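Local coordinates for protein beta-galactosidase (Bacillus circulans subsp. alkalophilus, PDB 3TTY) that probably hydrolyses terminal beta-linked galactose from beta-galactosides, working as a trimeric TIM-barrel glycoside hydrolase, at residues 142-147 against 248-253; 524-529 against 559-564. All blocks are in the same frame, centred on the assembly; numbering follows the deposited sequence.

Contact 1: residues 142-147 against 248-253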
loop_
_atom_site.group_PDB
_atom_site.type_symbol
_atom_site.label_atom_id
_atom_site.label_comp_id
_atom_site.label_asym_id
_atom_site.label_seq_id
_atom_site.Cartn_x
_atom_site.Cartn_y
_atom_site.Cartn_z
ATOM N N ILE A 142 15.624 43.906 -13.126
ATOM C CA ILE A 142 14.507 42.969 -13.018
ATOM C C ILE A 142 13.835 42.743 -14.362
ATOM O O ILE A 142 13.221 43.645 -14.917
ATOM C CB ILE A 142 13.463 43.462 -12.012
ATOM C CG1 ILE A 142 14.120 43.714 -10.654
ATOM C CG2 ILE A 142 12.332 42.461 -11.899
ATOM C CD1 ILE A 142 13.173 44.269 -9.610
ATOM N N VAL A 143 13.938 41.523 -14.874
ATOM C CA VAL A 143 13.470 41.225 -16.214
ATOM C C VAL A 143 12.215 40.365 -16.198
ATOM O O VAL A 143 11.605 40.119 -17.245
ATOM C CB VAL A 143 14.559 40.480 -17.011
ATOM C CG1 VAL A 143 15.700 41.425 -17.409
ATOM C CG2 VAL A 143 15.093 39.302 -16.192
ATOM N N MET A 144 11.843 39.888 -15.014
ATOM C CA MET A 144 10.752 38.922 -14.883
ATOM C C MET A 144 10.307 38.814 -13.428
ATOM O O MET A 144 11.144 38.818 -12.528
ATOM C CB MET A 144 11.210 37.557 -15.403
ATOM C CG MET A 144 10.157 36.456 -15.372
ATOM S SD MET A 144 8.772 36.673 -16.532
ATOM C CE MET A 144 9.620 36.827 -18.097
ATOM N N TRP A 145 8.993 38.745 -13.203
ATOM C CA TRP A 145 8.445 38.434 -11.880
ATOM C C TRP A 145 8.102 36.950 -11.809
ATOM O O TRP A 145 7.514 36.392 -12.733
ATOM C CB TRP A 145 7.181 39.251 -11.562
ATOM C CG TRP A 145 7.416 40.698 -11.225
ATOM C CD1 TRP A 145 7.191 41.768 -12.038
ATOM C CD2 TRP A 145 7.909 41.236 -9.987
ATOM N NE1 TRP A 145 7.517 42.931 -11.391
ATOM C CE2 TRP A 145 7.961 42.634 -10.131
ATOM C CE3 TRP A 145 8.319 40.669 -8.778
ATOM C CZ2 TRP A 145 8.401 43.474 -9.115
ATOM C CZ3 TRP A 145 8.761 41.503 -7.773
ATOM C CH2 TRP A 145 8.799 42.888 -7.944
ATOM N N HIS A 146 8.456 36.333 -10.688
ATOM C CA HIS A 146 8.262 34.910 -10.452
ATOM C C HIS A 146 7.286 34.797 -9.271
ATOM O O HIS A 146 7.690 34.773 -8.098
ATOM C CB HIS A 146 9.647 34.289 -10.176
ATOM C CG HIS A 146 9.642 32.840 -9.783
ATOM N ND1 HIS A 146 8.806 32.323 -8.815
ATOM C CD2 HIS A 146 10.445 31.821 -10.170
ATOM C CE1 HIS A 146 9.076 31.039 -8.645
ATOM N NE2 HIS A 146 10.065 30.706 -9.453
ATOM N N VAL A 147 5.994 34.755 -9.594
ATOM C CA VAL A 147 4.936 34.747 -8.578
ATOM C C VAL A 147 4.885 33.430 -7.831
ATOM O O VAL A 147 4.766 32.359 -8.449
ATOM C CB VAL A 147 3.549 34.996 -9.193
ATOM C CG1 VAL A 147 2.448 34.738 -8.156
ATOM C CG2 VAL A 147 3.467 36.409 -9.758
ATOM N N PRO A 248 7.298 41.726 -17.213
ATOM C CA PRO A 248 6.461 40.537 -17.434
ATOM C C PRO A 248 6.344 39.669 -16.181
ATOM O O PRO A 248 7.216 39.706 -15.310
ATOM C CB PRO A 248 7.210 39.768 -18.537
ATOM C CG PRO A 248 8.190 40.735 -19.099
ATOM C CD PRO A 248 8.551 41.658 -17.977
ATOM N N VAL A 249 5.276 38.888 -16.102
ATOM C CA VAL A 249 4.980 38.122 -14.903
ATOM C C VAL A 249 4.716 36.679 -15.275
ATOM O O VAL A 249 3.976 36.399 -16.228
ATOM C CB VAL A 249 3.717 38.643 -14.208
ATOM C CG1 VAL A 249 3.480 37.874 -12.907
ATOM C CG2 VAL A 249 3.818 40.148 -13.962
ATOM N N THR A 250 5.325 35.764 -14.530
ATOM C CA THR A 250 5.071 34.346 -14.727
ATOM C C THR A 250 4.960 33.640 -13.385
ATOM O O THR A 250 5.177 34.241 -12.322
ATOM C CB THR A 250 6.183 33.680 -15.561
ATOM O OG1 THR A 250 5.789 32.359 -15.927
ATOM C CG2 THR A 250 7.494 33.609 -14.774
ATOM N N THR A 251 4.607 32.364 -13.441
ATOM C CA THR A 251 4.777 31.473 -12.304
ATOM C C THR A 251 5.239 30.141 -12.884
ATOM O O THR A 251 5.063 29.905 -14.075
ATOM C CB THR A 251 3.487 31.349 -11.434
ATOM O OG1 THR A 251 3.773 30.547 -10.286
ATOM C CG2 THR A 251 2.324 30.720 -12.240
ATOM N N ASN A 252 5.880 29.295 -12.087
ATOM C CA ASN A 252 6.510 28.107 -12.670
ATOM C C ASN A 252 5.636 26.848 -12.627
ATOM O O ASN A 252 5.220 26.399 -11.551
ATOM C CB ASN A 252 7.923 27.858 -12.104
ATOM C CG ASN A 252 7.966 27.846 -10.581
ATOM O OD1 ASN A 252 7.053 28.328 -9.919
ATOM N ND2 ASN A 252 9.046 27.311 -10.024
ATOM N N LEU A 253 5.366 26.295 -13.810
ATOM C CA LEU A 253 4.425 25.183 -13.960
ATOM C C LEU A 253 5.148 23.843 -14.054
ATOM O O LEU A 253 6.379 23.793 -14.181
ATOM C CB LEU A 253 3.543 25.376 -15.203
ATOM C CG LEU A 253 3.006 26.787 -15.447
ATOM C CD1 LEU A 253 2.076 26.799 -16.646
ATOM C CD2 LEU A 253 2.309 27.337 -14.222
#

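Contact 2: residues 524-529 against 559-564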
loop_
_atom_site.group_PDB
_atom_site.type_symbol
_atom_site.label_atom_id
_atom_site.label_comp_id
_atom_site.label_asym_id
_atom_site.label_seq_id
_atom_site.Cartn_x
_atom_site.Cartn_y
_atom_site.Cartn_z
ATOM N N HIS A 524 -3.698 -9.808 -21.976
ATOM C CA HIS A 524 -4.504 -10.216 -23.116
ATOM C C HIS A 524 -4.412 -9.148 -24.194
ATOM O O HIS A 524 -4.380 -7.952 -23.903
ATOM C CB HIS A 524 -5.961 -10.430 -22.726
ATOM C CG HIS A 524 -6.203 -11.687 -21.955
ATOM N ND1 HIS A 524 -5.892 -11.813 -20.617
ATOM C CD2 HIS A 524 -6.732 -12.875 -22.331
ATOM C CE1 HIS A 524 -6.215 -13.025 -20.204
ATOM N NE2 HIS A 524 -6.725 -13.690 -21.224
ATOM N N GLN A 525 -4.361 -9.593 -25.440
ATOM C CA GLN A 525 -4.287 -8.696 -26.571
ATOM C C GLN A 525 -5.216 -9.202 -27.655
ATOM O O GLN A 525 -5.756 -10.298 -27.551
ATOM C CB GLN A 525 -2.854 -8.627 -27.097
ATOM C CG GLN A 525 -1.851 -8.136 -26.062
ATOM C CD GLN A 525 -0.430 -8.066 -26.593
ATOM O OE1 GLN A 525 0.459 -7.534 -25.927
ATOM N NE2 GLN A 525 -0.206 -8.607 -27.788
ATOM N N ASN A 526 -5.409 -8.384 -28.683
ATOM C CA ASN A 526 -6.120 -8.788 -29.884
ATOM C C ASN A 526 -5.235 -8.439 -31.076
ATOM O O ASN A 526 -4.066 -8.087 -30.916
ATOM C CB ASN A 526 -7.484 -8.085 -29.997
ATOM C CG ASN A 526 -8.491 -8.871 -30.845
ATOM O OD1 ASN A 526 -8.323 -9.031 -32.056
ATOM N ND2 ASN A 526 -9.557 -9.345 -30.204
ATOM N N GLU A 527 -5.803 -8.509 -32.265
ATOM C CA GLU A 527 -5.028 -8.432 -33.482
ATOM C C GLU A 527 -5.709 -7.469 -34.448
ATOM O O GLU A 527 -6.922 -7.551 -34.671
ATOM C CB GLU A 527 -4.912 -9.839 -34.082
ATOM C CG GLU A 527 -4.111 -9.982 -35.374
ATOM C CD GLU A 527 -4.187 -11.407 -35.951
ATOM O OE1 GLU A 527 -3.636 -11.655 -37.053
ATOM O OE2 GLU A 527 -4.806 -12.280 -35.296
ATOM N N ILE A 528 -4.927 -6.534 -34.979
ATOM C CA ILE A 528 -5.379 -5.637 -36.029
ATOM C C ILE A 528 -4.973 -6.261 -37.359
ATOM O O ILE A 528 -3.781 -6.448 -37.637
ATOM C CB ILE A 528 -4.760 -4.242 -35.872
ATOM C CG1 ILE A 528 -5.292 -3.573 -34.608
ATOM C CG2 ILE A 528 -5.073 -3.367 -37.067
ATOM C CD1 ILE A 528 -4.551 -2.325 -34.240
ATOM N N VAL A 529 -5.972 -6.624 -38.159
ATOM C CA VAL A 529 -5.751 -7.330 -39.415
ATOM C C VAL A 529 -6.155 -6.472 -40.591
ATOM O O VAL A 529 -7.339 -6.277 -40.834
ATOM C CB VAL A 529 -6.595 -8.603 -39.489
ATOM C CG1 VAL A 529 -6.333 -9.340 -40.809
ATOM C CG2 VAL A 529 -6.321 -9.495 -38.288
ATOM N N ALA A 559 -9.276 -2.157 -41.611
ATOM C CA ALA A 559 -8.739 -3.266 -40.823
ATOM C C ALA A 559 -9.771 -3.775 -39.826
ATOM O O ALA A 559 -10.610 -3.014 -39.351
ATOM C CB ALA A 559 -7.459 -2.854 -40.096
ATOM N N GLU A 560 -9.688 -5.064 -39.507
ATOM C CA GLU A 560 -10.645 -5.727 -38.632
ATOM C C GLU A 560 -9.951 -6.467 -37.501
ATOM O O GLU A 560 -8.773 -6.801 -37.603
ATOM C CB GLU A 560 -11.445 -6.742 -39.446
ATOM C CG GLU A 560 -11.935 -6.197 -40.771
ATOM C CD GLU A 560 -12.554 -7.266 -41.651
ATOM O OE1 GLU A 560 -12.119 -8.441 -41.552
ATOM O OE2 GLU A 560 -13.481 -6.922 -42.426
ATOM N N TYR A 561 -10.693 -6.749 -36.433
ATOM C CA TYR A 561 -10.160 -7.546 -35.327
ATOM C C TYR A 561 -9.862 -8.975 -35.779
ATOM O O TYR A 561 -10.499 -9.495 -36.700
ATOM C CB TYR A 561 -11.130 -7.588 -34.148
ATOM C CG TYR A 561 -11.289 -6.286 -33.406
ATOM C CD1 TYR A 561 -12.492 -5.595 -33.442
ATOM C CD2 TYR A 561 -10.244 -5.752 -32.650
ATOM C CE1 TYR A 561 -12.654 -4.413 -32.757
ATOM C CE2 TYR A 561 -10.396 -4.563 -31.965
ATOM C CZ TYR A 561 -11.609 -3.901 -32.023
ATOM O OH TYR A 561 -11.793 -2.723 -31.345
ATOM N N GLY A 562 -8.905 -9.609 -35.114
ATOM C CA GLY A 562 -8.466 -10.932 -35.504
ATOM C C GLY A 562 -8.948 -12.055 -34.612
ATOM O O GLY A 562 -8.862 -13.217 -35.001
ATOM N N ALA A 563 -9.453 -11.720 -33.425
ATOM C CA ALA A 563 -9.801 -12.734 -32.435
ATOM C C ALA A 563 -10.995 -12.337 -31.578
ATOM O O ALA A 563 -11.523 -11.225 -31.704
ATOM C CB ALA A 563 -8.602 -13.034 -31.548
ATOM N N ASP A 564 -11.410 -13.258 -30.704
ATOM C CA ASP A 564 -12.482 -12.989 -29.751
ATOM C C ASP A 564 -13.827 -12.873 -30.473
ATOM O O ASP A 564 -13.873 -12.935 -31.702
ATOM C CB ASP A 564 -12.170 -11.715 -28.951
ATOM C CG ASP A 564 -12.358 -11.904 -27.459
ATOM O OD1 ASP A 564 -13.261 -12.675 -27.072
ATOM O OD2 ASP A 564 -11.600 -11.288 -26.675
HETATM O O HOH W 1 -9.956 -9.233 -27.326
HETATM O O HOH W 2 -9.507 -7.838 -42.318
#

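Contact 1: residues 142-147 against 248-253
Val147 and Val249 meet at the tightest point of this contact, CG2 of Val147 lying 3.5 Å from CG1 of Val249, closer than usual for two methyl carbons. They sit where two neighbouring parallel strands pair, the backbones laced by Trp145 N to Pro248 O, Thr250 N to Trp145 O and Val147 N to Thr250 O, each 2.9 Å long and nearly straight. Beta-branched valines suit the extended backbone here, and Val147 and Trp145 both touch Leu240 of helix 215-243. Beyond the paired backbones, Thr251 OG1 gives its proton to Val147 O at 2.8 Å, so a hydroxyl carries the lacing one step further.

On the face of His146 and Thr250, near which the thioether of Met144 lies, the fit is less close. Unbranched and flexible, Met144 bends at chi2 and chi3 (68° and 56°), laying SD 3.8 Å from Thr250 CG2 and CE on Pro248 CB. Pro248 is the one touching residue that is partly exposed; the rest are buried. The imidazole of His146 and the amide of Asn252 are turned 60° apart, with NE2 of His146 3.6 Å from Asn252 ND2, a contact without a hydrogen bond. The Asn252 amide instead bonds through ND2 to Asn149 OD1 and through OD1 to Glu150 N. Replacing Asn252 by an alanine is likely to leave Asn149 OD1 and the Glu150 N-H without these partners and to open a gap beside the His146 ring. These are two adjacent parallel strands of a TIM barrel, whose C-terminal ends carry the sugar pocket, Asn252 touching the bound galactose.

Contact 2: residues 524-529 against 559-564
Asn526 OD1 accepts the backbone N-H groups of Gly562 and Ala563, and so ties one strand to the turn that leaves the other; Glu527 N, next to it in the chain, also comes in from the side at a short 2.6 Å from this OD1. The strands, 525-530 and 556-561, are antiparallel neighbours in the mixed sheet of the trimerisation domain. Gly562 N, 3.2 Å from OD1 of Asn526, lies nearly in line with the side-chain C=O and is shared with Glu527 O in a weak bond, whereas Ala563 N, also 3.2 Å from OD1, comes in from the side, tilted out of the carbonyl plane. The other end of the amide acts as a donor: Asn526 ND2 reaches Ala563 O at 3.1 Å, almost straight, the oxygen lying in the amide plane although the donor stands above the carbonyl plane of Ala563. With CG anti to the backbone N (chi1 -155°), the Asn526 amide reaches across to the turn, and bonds at both ends fix its rotation. Asparagine suits this place because one flat group both accepts and donates.

Water 1 accepts from Asn526 ND2 and donates to Asp564 OD2, while Asp564 OD1 makes a salt bridge to Arg323 of the second subunit.

Regular pairing follows with Ile528 and Tyr561, a non-hydrogen-bonded pair whose side chains both touch Val571; Tyr561 OH bonds to Asp548 O. Next come Val529 and Glu560, where Val529 N to Glu560 O is answered by Glu560 N to Val529 O. On their face, Glu560 OE2 forms a salt bridge with Arg531. Gly562 fits because a side chain there would run into the Glu527 carboxylate, held by a bond from OE1 to Ser540 OG, and crowd Val529, whose CG2 rests 3.8 Å from Gly562 CA.

In the fold
The two contacts lie on opposite sides of the chain's centre, their own centres 51 Å apart and their nearest atoms about 34 Å apart, and they follow one another along the sequence without interleaving. Contact 1 belongs to the catalytic barrel and lies at its pocket end: the side chain of Asn252 sits about 4 Å from a bound galactose, and its pocket neighbours include Asn149, Glu150 and Glu307. Contact 2 belongs to the trimerisation domain and lies at a subunit boundary. The first pairs parallel strands in a closed barrel, the second antiparallel strands in an open mixed sheet.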